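Local coordinates for signal transduction histidine-protein kinase/phosphatase mprB (Mycobacterium hassiacum, PDB 6BLK), which probably autophosphorylates on a histidine using ATP, as the sensor kinase and phosphatase of a mycobacterial two-component system, at residues Leu98-Phe103 and Leu117-Val122. Numbering follows the deposited sequence.
Sequences LVFERF and LGLAIV. With ATP (adenosine-5'-triphosphate), chain E.
F100 and A120 meet through a CA-H...O contact rather than a conventional hydrogen bond: the carbonyl O of F100 lies 3.2 Å from CA of A120, with an angle of 134° at the hydrogen, and the same oxygen also touches the A120 methyl. F100 takes the third position of a type II turn from L98 to E101, closed by E101 N to L98 O. The F100 ring offers its edge to the helix, CD1 sitting 3.7 Å from L119 O, which lies in the ring plane, while V99 CG1 covers one face over the centre. With chi1 at 178°, V99 CG1 points away from its own N and also reaches L119 CD1, at 3.8 Å. In this HATPase_c domain of a histidine kinase, a Bergerat-type ATP-binding fold, the loop thus packs on the first turn of helix 118-128, and the amides at and just before the start of that helix hold the phosphates. L117 N donates to O2G of ATP (2.8 Å) and L119 N to O1A (2.9 Å); G118 N adds weak bonds to the gamma-phosphate. Farther out, L117 CD2 meets F103 CE1 obliquely at 3.6 Å, and CG and CD of R102 touch the same L117 methyl, CG also touching A120 CB.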
loop_
_atom_site.group_PDB
_atom_site.type_symbol
_atom_site.label_atom_id
_atom_site.label_comp_id
_atom_site.label_asym_id
_atom_site.label_seq_id
_atom_site.Cartn_x
_atom_site.Cartn_y
_atom_site.Cartn_z
ATOM N N LEU A 98 14.345 -4.845 -5.896
ATOM C CA LEU A 98 14.818 -3.611 -5.288
ATOM C C LEU A 98 13.696 -2.859 -4.607
ATOM O O LEU A 98 13.955 -1.947 -3.816
ATOM C CB LEU A 98 15.460 -2.691 -6.342
ATOM C CG LEU A 98 16.883 -2.974 -6.847
ATOM C CD1 LEU A 98 17.281 -2.018 -8.002
ATOM C CD2 LEU A 98 17.878 -2.865 -5.695
ATOM N N VAL A 99 12.451 -3.227 -4.891
ATOM C CA VAL A 99 11.334 -2.560 -4.256
ATOM C C VAL A 99 11.372 -2.929 -2.777
ATOM O O VAL A 99 11.616 -4.090 -2.413
ATOM C CB VAL A 99 10.006 -2.970 -4.924
ATOM C CG1 VAL A 99 8.802 -2.308 -4.238
ATOM C CG2 VAL A 99 10.004 -2.606 -6.367
ATOM N N PHE A 100 11.133 -1.945 -1.931
ATOM C CA PHE A 100 11.162 -1.984 -0.489
ATOM C C PHE A 100 12.588 -1.759 0.029
ATOM O O PHE A 100 12.746 -1.625 1.234
ATOM C CB PHE A 100 10.550 -3.275 0.106
ATOM C CG PHE A 100 9.183 -3.609 -0.426
ATOM C CD1 PHE A 100 8.112 -2.781 -0.159
ATOM C CD2 PHE A 100 8.976 -4.712 -1.233
ATOM C CE1 PHE A 100 6.853 -3.054 -0.658
ATOM C CE2 PHE A 100 7.717 -4.999 -1.731
ATOM C CZ PHE A 100 6.653 -4.154 -1.445
ATOM N N GLU A 101 13.609 -1.650 -0.825
ATOM C CA GLU A 101 14.948 -1.249 -0.382
ATOM C C GLU A 101 15.104 0.265 -0.451
ATOM O O GLU A 101 14.663 0.898 -1.413
ATOM C CB GLU A 101 16.032 -1.895 -1.235
ATOM C CG GLU A 101 16.249 -3.363 -0.976
ATOM C CD GLU A 101 17.405 -3.620 -0.030
ATOM O OE1 GLU A 101 18.475 -2.980 -0.192
ATOM O OE2 GLU A 101 17.235 -4.460 0.880
ATOM N N ARG A 102 15.774 0.835 0.545
ATOM C CA ARG A 102 16.037 2.269 0.523
ATOM C C ARG A 102 16.767 2.673 -0.750
ATOM O O ARG A 102 17.710 2.006 -1.195
ATOM C CB ARG A 102 16.854 2.704 1.741
ATOM C CG ARG A 102 16.025 2.747 3.028
ATOM C CD ARG A 102 16.855 3.211 4.221
ATOM N NE ARG A 102 18.008 2.338 4.333
ATOM C CZ ARG A 102 18.000 1.178 4.984
ATOM N NH1 ARG A 102 16.905 0.767 5.618
ATOM N NH2 ARG A 102 19.086 0.428 4.986
ATOM N N PHE A 103 16.307 3.790 -1.319
ATOM C CA PHE A 103 16.951 4.493 -2.417
ATOM C C PHE A 103 16.737 3.799 -3.757
ATOM O O PHE A 103 17.396 4.125 -4.748
ATOM C CB PHE A 103 18.439 4.701 -2.128
ATOM C CG PHE A 103 18.700 5.227 -0.743
ATOM C CD1 PHE A 103 17.998 6.310 -0.250
ATOM C CD2 PHE A 103 19.609 4.613 0.073
ATOM C CE1 PHE A 103 18.226 6.771 1.021
ATOM C CE2 PHE A 103 19.824 5.052 1.378
ATOM C CZ PHE A 103 19.137 6.122 1.851
ATOM N N LEU A 117 12.525 6.391 0.513
ATOM C CA LEU A 117 12.446 5.801 1.830
ATOM C C LEU A 117 11.077 5.235 2.169
ATOM O O LEU A 117 10.994 4.421 3.089
ATOM C CB LEU A 117 12.824 6.849 2.877
ATOM C CG LEU A 117 14.238 7.437 2.691
ATOM C CD1 LEU A 117 14.394 8.718 3.470
ATOM C CD2 LEU A 117 15.293 6.449 3.126
ATOM N N GLY A 118 10.026 5.601 1.426
ATOM C CA GLY A 118 8.661 5.276 1.828
ATOM C C GLY A 118 8.398 3.784 1.891
ATOM O O GLY A 118 7.742 3.299 2.820
ATOM N N LEU A 119 8.859 3.039 0.903
ATOM C CA LEU A 119 8.529 1.620 0.865
ATOM C C LEU A 119 9.407 0.808 1.801
ATOM O O LEU A 119 8.965 -0.212 2.316
ATOM C CB LEU A 119 8.638 1.086 -0.544
ATOM C CG LEU A 119 7.469 1.491 -1.452
ATOM C CD1 LEU A 119 7.737 1.033 -2.874
ATOM C CD2 LEU A 119 6.151 0.941 -1.017
ATOM N N ALA A 120 10.641 1.230 2.045
ATOM C CA ALA A 120 11.412 0.609 3.132
ATOM C C ALA A 120 10.685 0.709 4.475
ATOM O O ALA A 120 10.711 -0.235 5.279
ATOM C CB ALA A 120 12.795 1.252 3.219
ATOM N N ILE A 121 10.054 1.848 4.753
ATOM C CA ILE A 121 9.257 2.008 5.966
ATOM C C ILE A 121 8.077 1.048 5.952
ATOM O O ILE A 121 7.744 0.445 6.970
ATOM C CB ILE A 121 8.798 3.467 6.104
ATOM C CG1 ILE A 121 10.014 4.362 6.359
ATOM C CG2 ILE A 121 7.723 3.654 7.168
ATOM C CD1 ILE A 121 10.795 4.054 7.616
ATOM N N VAL A 122 7.413 0.912 4.811
ATOM C CA VAL A 122 6.283 -0.004 4.685
ATOM C C VAL A 122 6.706 -1.425 5.063
ATOM O O VAL A 122 6.011 -2.108 5.817
ATOM C CB VAL A 122 5.700 0.033 3.257
ATOM C CG1 VAL A 122 4.678 -1.043 3.070
ATOM C CG2 VAL A 122 5.090 1.366 2.985
HETATM P PG ATP E . 9.470 8.724 -0.684
HETATM O O1G ATP E . 8.404 7.644 -0.686
HETATM O O2G ATP E . 10.678 8.529 0.244
HETATM O O3G ATP E . 8.922 10.141 -0.657
HETATM P PB ATP E . 9.748 7.607 -3.377
HETATM O O1B ATP E . 10.659 7.946 -4.543
HETATM O O2B ATP E . 8.270 7.754 -3.482
HETATM O O3B ATP E . 10.165 8.603 -2.152
HETATM P PA ATP E . 9.314 4.829 -2.535
HETATM O O1A ATP E . 10.141 3.972 -1.582
HETATM O O2A ATP E . 7.906 5.183 -2.126
HETATM O O3A ATP E . 10.231 6.151 -2.814
HETATM O "O5'" ATP E . 9.368 4.144 -3.945
HETATM C "C5'" ATP E . 10.610 3.770 -4.518
HETATM C "C4'" ATP E . 10.516 3.938 -6.029
HETATM O "O4'" ATP E . 9.691 2.871 -6.513
HETATM C "C3'" ATP E . 9.892 5.231 -6.569
HETATM O "O3'" ATP E . 10.858 6.297 -6.694
HETATM C "C2'" ATP E . 9.383 4.757 -7.917
HETATM O "O2'" ATP E . 10.441 4.684 -8.891
HETATM C "C1'" ATP E . 8.950 3.336 -7.634
HETATM N N9 ATP E . 7.524 3.210 -7.283
HETATM C C8 ATP E . 6.970 2.989 -6.042
HETATM N N7 ATP E . 5.615 2.883 -6.145
HETATM C C5 ATP E . 5.315 3.032 -7.454
HETATM C C6 ATP E . 4.078 2.987 -8.202
HETATM N N6 ATP E . 2.924 2.819 -7.543
HETATM N N1 ATP E . 4.150 3.157 -9.521
HETATM C C2 ATP E . 5.319 3.346 -10.162
HETATM N N3 ATP E . 6.503 3.376 -9.536
HETATM C C4 ATP E . 6.550 3.217 -8.193
#